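Local coordinates for protein endo-1,4-beta-mannanase (Eisenia fetida, PDB 5Y6T) that probably hydrolyses internal beta-1,4-mannosidic bonds of mannans, as a cold-adapted endo-mannanase of glycoside hydrolase family 5, at residues Q205-R217 and C248-D261. Numbering follows the deposited sequence.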
ATOM      1  N   GLN A 205       5.169  13.457   4.704  1.00 19.05           N
ATOM      2  CA  GLN A 205       3.759  13.786   4.763  1.00 20.05           C
ATOM      3  C   GLN A 205       3.278  14.702   3.668  1.00 19.02           C
ATOM      4  O   GLN A 205       2.179  14.508   3.126  1.00 19.18           O
ATOM      5  CB  GLN A 205       3.366  14.364   6.130  1.00 19.98           C
ATOM      6  CG  GLN A 205       3.497  13.391   7.305  1.00 20.61           C
ATOM      7  CD  GLN A 205       3.556  14.146   8.630  1.00 22.34           C
ATOM      8  OE1 GLN A 205       4.270  15.173   8.782  1.00 21.05           O
ATOM      9  NE2 GLN A 205       2.899  13.603   9.631  1.00 20.23           N
ATOM     10  N   SER A 206       4.029  15.778   3.414  1.00 20.60           N
ATOM     11  CA  SER A 206       3.667  16.707   2.317  1.00 20.69           C
ATOM     12  C   SER A 206       3.586  15.979   0.972  1.00 21.25           C
ATOM     13  O   SER A 206       2.642  16.153   0.232  1.00 21.41           O
ATOM     14  CB  SER A 206       4.655  17.888   2.315  1.00 20.85           C
ATOM     15  OG  SER A 206       4.270  18.818   1.303  1.00 25.21           O
ATOM     16  N   PHE A 207       4.604  15.144   0.690  1.00 19.34           N
ATOM     17  CA  PHE A 207       4.725  14.339  -0.555  1.00 20.73           C
ATOM     18  C   PHE A 207       3.475  13.457  -0.695  1.00 18.98           C
ATOM     19  O   PHE A 207       2.862  13.416  -1.744  1.00 18.63           O
ATOM     20  CB  PHE A 207       6.055  13.545  -0.489  1.00 20.36           C
ATOM     21  CG  PHE A 207       6.388  12.695  -1.696  1.00 21.59           C
ATOM     22  CD1 PHE A 207       6.891  13.276  -2.857  1.00 19.97           C
ATOM     23  CD2 PHE A 207       6.342  11.337  -1.620  1.00 21.26           C
ATOM     24  CE1 PHE A 207       7.326  12.498  -3.896  1.00 20.13           C
ATOM     25  CE2 PHE A 207       6.801  10.532  -2.659  1.00 21.40           C
ATOM     26  CZ  PHE A 207       7.240  11.140  -3.828  1.00 22.22           C
ATOM     27  N   ILE A 208       3.100  12.839   0.408  1.00 19.27           N
ATOM     28  CA  ILE A 208       1.959  11.991   0.450  1.00 19.71           C
ATOM     29  C   ILE A 208       0.654  12.782   0.260  1.00 19.51           C
ATOM     30  O   ILE A 208      -0.257  12.348  -0.501  1.00 20.39           O
ATOM     31  CB  ILE A 208       1.936  11.111   1.739  1.00 19.92           C
ATOM     32  CG1 ILE A 208       3.127  10.114   1.674  1.00 20.75           C
ATOM     33  CG2 ILE A 208       0.625  10.362   1.880  1.00 20.89           C
ATOM     34  CD1 ILE A 208       3.544   9.646   3.038  1.00 22.59           C
ATOM     35  N   ASN A 209       0.486  13.826   1.040  1.00 20.12           N
ATOM     36  CA  ASN A 209      -0.709  14.639   0.997  1.00 19.94           C
ATOM     37  C   ASN A 209      -0.975  15.147  -0.424  1.00 19.48           C
ATOM     38  O   ASN A 209      -2.092  15.045  -0.932  1.00 20.09           O
ATOM     39  CB  ASN A 209      -0.533  15.829   1.955  1.00 18.64           C
ATOM     40  CG  ASN A 209      -1.679  16.871   1.834  1.00 21.75           C
ATOM     41  OD1 ASN A 209      -1.423  18.019   1.489  1.00 21.77           O
ATOM     42  ND2 ASN A 209      -2.924  16.459   2.140  1.00 21.01           N
ATOM     43  N   LYS A 210       0.051  15.697  -1.071  1.00 18.69           N
ATOM     44  CA  LYS A 210      -0.128  16.306  -2.402  1.00 20.74           C
ATOM     45  C   LYS A 210      -0.496  15.291  -3.444  1.00 21.45           C
ATOM     46  O   LYS A 210      -1.364  15.548  -4.294  1.00 20.68           O
ATOM     47  CB  LYS A 210       1.058  17.193  -2.826  1.00 22.00           C
ATOM     48  CG  LYS A 210       1.293  18.374  -1.886  1.00 23.18           C
ATOM     49  CD  LYS A 210       2.595  19.138  -2.158  1.00 24.79           C
ATOM     50  CE  LYS A 210       2.816  20.362  -1.247  1.00 27.44           C
ATOM     51  NZ  LYS A 210       1.942  21.523  -1.507  1.00 30.54           N
ATOM     52  N   GLN A 211       0.203  14.164  -3.447  1.00 18.95           N
ATOM     53  CA  GLN A 211      -0.144  13.106  -4.412  1.00 20.54           C
ATOM     54  C   GLN A 211      -1.475  12.435  -4.150  1.00 19.45           C
ATOM     55  O   GLN A 211      -2.225  12.165  -5.083  1.00 20.87           O
ATOM     56  CB  GLN A 211       0.951  12.067  -4.527  1.00 20.53           C
ATOM     57  CG  GLN A 211       2.187  12.626  -5.173  1.00 21.51           C
ATOM     58  CD  GLN A 211       3.325  11.658  -5.054  1.00 21.88           C
ATOM     59  OE1 GLN A 211       3.497  10.768  -5.908  1.00 21.78           O
ATOM     60  NE2 GLN A 211       4.089  11.772  -3.975  1.00 20.94           N
ATOM     61  N   THR A 212      -1.839  12.309  -2.883  1.00 18.93           N
ATOM     62  CA  THR A 212      -3.138  11.738  -2.547  1.00 19.90           C
ATOM     63  C   THR A 212      -4.250  12.661  -3.074  1.00 20.20           C
ATOM     64  O   THR A 212      -5.226  12.191  -3.666  1.00 19.13           O
ATOM     65  CB  THR A 212      -3.281  11.429  -1.043  1.00 18.96           C
ATOM     66  OG1 THR A 212      -2.331  10.404  -0.644  1.00 20.43           O
ATOM     67  CG2 THR A 212      -4.639  10.898  -0.711  1.00 21.67           C
ATOM     68  N   ALA A 213      -4.090  13.960  -2.852  1.00 20.55           N
ATOM     69  CA  ALA A 213      -5.063  14.942  -3.285  1.00 20.12           C
ATOM     70  C   ALA A 213      -5.179  14.828  -4.826  1.00 22.09           C
ATOM     71  O   ALA A 213      -6.295  14.815  -5.404  1.00 22.68           O
ATOM     72  CB  ALA A 213      -4.583  16.337  -2.924  1.00 20.73           C
ATOM     73  N   ALA A 214      -4.010  14.767  -5.508  1.00 21.86           N
ATOM     74  CA  ALA A 214      -4.011  14.725  -6.955  1.00 23.29           C
ATOM     75  C   ALA A 214      -4.723  13.476  -7.464  1.00 22.73           C
ATOM     76  O   ALA A 214      -5.521  13.586  -8.410  1.00 20.87           O
ATOM     77  CB  ALA A 214      -2.594  14.770  -7.544  1.00 22.12           C
ATOM     78  N   ILE A 215      -4.467  12.294  -6.853  1.00 22.53           N
ATOM     79  CA  ILE A 215      -5.206  11.070  -7.224  1.00 19.79           C
ATOM     80  C   ILE A 215      -6.767  11.268  -7.095  1.00 22.65           C
ATOM     81  O   ILE A 215      -7.527  10.877  -7.976  1.00 22.76           O
ATOM     82  CB  ILE A 215      -4.709   9.870  -6.376  1.00 21.07           C
ATOM     83  CG1 ILE A 215      -3.278   9.521  -6.800  1.00 21.39           C
ATOM     84  CG2 ILE A 215      -5.693   8.748  -6.449  1.00 20.59           C
ATOM     85  CD1 ILE A 215      -2.603   8.678  -5.668  1.00 22.93           C
ATOM     86  N   LYS A 216      -7.175  11.916  -6.022  1.00 21.35           N
ATOM     87  CA  LYS A 216      -8.606  12.059  -5.744  1.00 23.81           C
ATOM     88  C   LYS A 216      -9.253  13.112  -6.651  1.00 23.69           C
ATOM     89  O   LYS A 216     -10.434  13.043  -6.920  1.00 24.41           O
ATOM     90  CB  LYS A 216      -8.769  12.343  -4.252  1.00 24.49           C
ATOM     91  CG  LYS A 216      -8.522  11.053  -3.484  1.00 27.45           C
ATOM     92  CD  LYS A 216      -8.880  11.170  -2.063  1.00 28.60           C
ATOM     93  CE  LYS A 216      -8.825   9.835  -1.432  1.00 27.56           C
ATOM     94  NZ  LYS A 216      -9.371   9.928  -0.064  1.00 27.05           N
ATOM     95  N   ARG A 217      -8.518  14.110  -7.068  1.00 22.46           N
ATOM     96  CA  ARG A 217      -9.028  15.003  -8.132  1.00 24.80           C
ATOM     97  C   ARG A 217      -9.164  14.297  -9.423  1.00 26.50           C
ATOM     98  O   ARG A 217     -10.145  14.537 -10.148  1.00 29.50           O
ATOM     99  CB  ARG A 217      -8.126  16.235  -8.275  1.00 27.12           C
ATOM    100  CG  ARG A 217      -8.197  17.130  -7.085  1.00 29.87           C
ATOM    101  CD  ARG A 217      -7.679  18.547  -7.368  1.00 30.75           C
ATOM    102  NE  ARG A 217      -7.964  19.310  -6.186  1.00 31.78           N
ATOM    103  CZ  ARG A 217      -7.151  19.396  -5.138  1.00 32.94           C
ATOM    104  NH1 ARG A 217      -5.980  18.838  -5.176  1.00 36.06           N
ATOM    105  NH2 ARG A 217      -7.538  20.058  -4.058  1.00 34.97           N
ATOM    106  N   CYS A 248      -2.739  15.569  10.150  1.00 20.78           N
ATOM    107  CA  CYS A 248      -1.274  15.625   9.912  1.00 20.80           C
ATOM    108  C   CYS A 248      -0.924  15.807   8.425  1.00 19.70           C
ATOM    109  O   CYS A 248       0.066  16.520   8.132  1.00 20.77           O
ATOM    110  CB  CYS A 248      -0.555  14.480  10.543  1.00 22.31           C
ATOM    111  SG  CYS A 248      -0.574  14.503  12.350  1.00 24.44           S
ATOM    112  N   LEU A 249      -1.575  15.069   7.539  1.00 20.87           N
ATOM    113  CA  LEU A 249      -1.301  15.149   6.059  1.00 19.99           C
ATOM    114  C   LEU A 249      -1.631  16.529   5.553  1.00 20.24           C
ATOM    115  O   LEU A 249      -0.856  17.143   4.862  1.00 20.70           O
ATOM    116  CB  LEU A 249      -2.061  14.142   5.260  1.00 19.61           C
ATOM    117  CG  LEU A 249      -1.598  12.705   5.516  1.00 19.60           C
ATOM    118  CD1 LEU A 249      -2.285  11.719   4.648  1.00 18.91           C
ATOM    119  CD2 LEU A 249      -0.090  12.564   5.316  1.00 20.70           C
ATOM    120  N   ILE A 250      -2.762  17.068   5.970  1.00 20.04           N
ATOM    121  CA  ILE A 250      -3.114  18.445   5.568  1.00 22.46           C
ATOM    122  C   ILE A 250      -2.199  19.490   6.172  1.00 21.45           C
ATOM    123  O   ILE A 250      -1.808  20.456   5.465  1.00 22.83           O
ATOM    124  CB  ILE A 250      -4.602  18.772   5.872  1.00 22.83           C
ATOM    125  CG1 ILE A 250      -5.555  17.871   5.079  1.00 22.83           C
ATOM    126  CG2 ILE A 250      -4.947  20.205   5.422  1.00 26.60           C
ATOM    127  CD1 ILE A 250      -6.972  17.782   5.583  1.00 23.00           C
ATOM    128  N   ASP A 251      -1.809  19.315   7.438  1.00 23.59           N
ATOM    129  CA  ASP A 251      -0.884  20.241   8.099  1.00 22.85           C
ATOM    130  C   ASP A 251       0.439  20.292   7.329  1.00 25.39           C
ATOM    131  O   ASP A 251       0.970  21.394   7.012  1.00 25.89           O
ATOM    132  CB  ASP A 251      -0.656  19.868   9.530  1.00 26.97           C
ATOM    133  CG  ASP A 251      -0.189  21.044  10.362  1.00 37.51           C
ATOM    134  OD1 ASP A 251       0.130  22.074   9.734  1.00 39.61           O
ATOM    135  OD2 ASP A 251      -0.121  20.908  11.606  1.00 37.77           O
ATOM    136  N   ALA A 252       0.880  19.140   6.855  1.00 19.93           N
ATOM    137  CA  ALA A 252       2.152  19.039   6.120  1.00 22.44           C
ATOM    138  C   ALA A 252       2.104  19.555   4.711  1.00 23.07           C
ATOM    139  O   ALA A 252       3.061  20.236   4.285  1.00 21.55           O
ATOM    140  CB  ALA A 252       2.619  17.583   6.148  1.00 21.03           C
ATOM    141  N   GLY A 253       1.061  19.201   3.936  1.00 20.04           N
ATOM    142  CA  GLY A 253       1.078  19.445   2.486  1.00 22.16           C
ATOM    143  C   GLY A 253       0.157  20.546   2.035  1.00 22.79           C
ATOM    144  O   GLY A 253       0.180  20.931   0.876  1.00 24.34           O
ATOM    145  N   GLY A 254      -0.764  20.913   2.942  1.00 24.32           N
ATOM    146  CA  GLY A 254      -1.734  21.983   2.673  1.00 25.20           C
ATOM    147  C   GLY A 254      -2.946  21.715   1.860  1.00 28.81           C
ATOM    148  O   GLY A 254      -3.769  22.623   1.663  1.00 27.06           O
ATOM    149  N   ASP A 255      -3.136  20.476   1.371  1.00 25.33           N
ATOM    150  CA  ASP A 255      -4.246  20.185   0.487  1.00 25.70           C
ATOM    151  C   ASP A 255      -5.316  19.368   1.201  1.00 26.99           C
ATOM    152  O   ASP A 255      -5.116  18.200   1.617  1.00 24.03           O
ATOM    153  CB  ASP A 255      -3.746  19.494  -0.785  1.00 24.97           C
ATOM    154  CG  ASP A 255      -4.793  19.414  -1.851  1.00 28.62           C
ATOM    155  OD1 ASP A 255      -6.018  19.255  -1.571  1.00 28.92           O
ATOM    156  OD2 ASP A 255      -4.362  19.500  -3.023  1.00 28.54           O
ATOM    157  N   SER A 256      -6.487  19.991   1.355  1.00 26.53           N
ATOM    158  CA  SER A 256      -7.596  19.374   2.084  0.70 26.24           C
ATOM    159  C   SER A 256      -8.121  18.071   1.539  1.00 24.46           C
ATOM    160  O   SER A 256      -8.756  17.325   2.268  1.00 24.53           O
ATOM    161  CB  SER A 256      -8.763  20.364   2.203  0.70 28.14           C
ATOM    162  OG  SER A 256      -8.321  21.284   3.131  0.70 31.91           O
ATOM    163  N   LEU A 257      -7.889  17.812   0.255  1.00 23.39           N
ATOM    164  CA  LEU A 257      -8.339  16.577  -0.343  1.00 23.30           C
ATOM    165  C   LEU A 257      -7.383  15.416  -0.144  1.00 20.96           C
ATOM    166  O   LEU A 257      -7.724  14.278  -0.481  1.00 21.38           O
ATOM    167  CB  LEU A 257      -8.635  16.725  -1.850  1.00 24.91           C
ATOM    168  CG  LEU A 257      -9.766  17.726  -2.242  1.00 35.82           C
ATOM    169  CD1 LEU A 257      -9.914  17.862  -3.754  1.00 34.78           C
ATOM    170  CD2 LEU A 257     -11.088  17.279  -1.616  1.00 34.72           C
ATOM    171  N   GLY A 258      -6.194  15.702   0.350  1.00 21.46           N
ATOM    172  CA  GLY A 258      -5.106  14.730   0.354  1.00 21.28           C
ATOM    173  C   GLY A 258      -5.141  13.887   1.604  1.00 19.45           C
ATOM    174  O   GLY A 258      -4.203  13.957   2.435  1.00 20.69           O
ATOM    175  N   VAL A 259      -6.220  13.091   1.733  1.00 19.72           N
ATOM    176  CA  VAL A 259      -6.478  12.281   2.913  1.00 20.32           C
ATOM    177  C   VAL A 259      -6.647  10.851   2.439  1.00 19.10           C
ATOM    178  O   VAL A 259      -7.192  10.613   1.340  1.00 21.82           O
ATOM    179  CB  VAL A 259      -7.707  12.783   3.690  1.00 22.56           C
ATOM    180  CG1 VAL A 259      -7.418  14.168   4.199  1.00 23.48           C
ATOM    181  CG2 VAL A 259      -8.999  12.703   2.849  1.00 24.48           C
ATOM    182  N   ILE A 260      -6.241   9.887   3.279  1.00 20.64           N
ATOM    183  CA  ILE A 260      -6.329   8.480   2.903  1.00 18.72           C
ATOM    184  C   ILE A 260      -7.648   7.876   3.407  1.00 19.69           C
ATOM    185  O   ILE A 260      -8.367   8.557   4.170  1.00 21.03           O
ATOM    186  CB  ILE A 260      -5.122   7.691   3.342  1.00 19.55           C
ATOM    187  CG1 ILE A 260      -5.065   7.513   4.839  1.00 20.07           C
ATOM    188  CG2 ILE A 260      -3.924   8.296   2.739  1.00 20.07           C
ATOM    189  CD1 ILE A 260      -3.975   6.582   5.340  1.00 22.46           C
ATOM    190  N   ASP A 261      -8.008   6.686   2.945  1.00 19.49           N
ATOM    191  CA  ASP A 261      -9.267   6.099   3.247  1.00 19.26           C
ATOM    192  C   ASP A 261      -9.193   4.953   4.198  1.00 20.45           C
ATOM    193  O   ASP A 261     -10.186   4.736   4.921  1.00 21.62           O
ATOM    194  CB  ASP A 261      -9.938   5.615   1.967  1.00 21.58           C
ATOM    195  CG  ASP A 261     -10.220   6.765   1.037  1.00 26.97           C
ATOM    196  OD1 ASP A 261     -11.226   7.516   1.313  1.00 26.95           O
ATOM    197  OD2 ASP A 261      -9.398   7.012   0.126  1.00 24.16           O
TER
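Asn209 reaches from helix 205-217 into the loop after helix 248-253, its CG anti to the backbone N (chi1 172°), and bonds main chain with every polar atom of its amide. OD1 accepts Asp255 N on an in-plane lone pair; ND2 gives one hydrogen to Asp255 O (2.8 Å, nearly straight at 168°) and the other to Gly258 O (2.8 Å). Cutting this side chain back to an alanine is likely to leave Asp255 N, Asp255 O and Gly258 O without their partner. A CB on Gly253 would collide with Asn209 OD1, and one on Gly258 with the backbone O of Asn209, so glycine suits both places. Lys210 NZ, swung round at chi4, binds Gly253 O (3.0 Å).

Among the charged pairs, Arg217 grips Asp255 end-on, NH1 to OD2 (2.8 Å) and NH2 to OD1 (3.0 Å), while Leu257 CD1 lies over a guanidinium face. Asp255 OD1 also accepts Leu257 N, an Asx turn. The extended Lys216 carries NZ to Val259 O and Asp261 OD2, which also accepts from Val224 N.

Carbon packs tightly where Gln205 CB meets Ala252 CB (3.3 Å), and Leu249 CD2 lies against Ile208 CG2 (4.1 Å). The loop leads to strand 262-266 of the family's (beta/alpha)8 barrel.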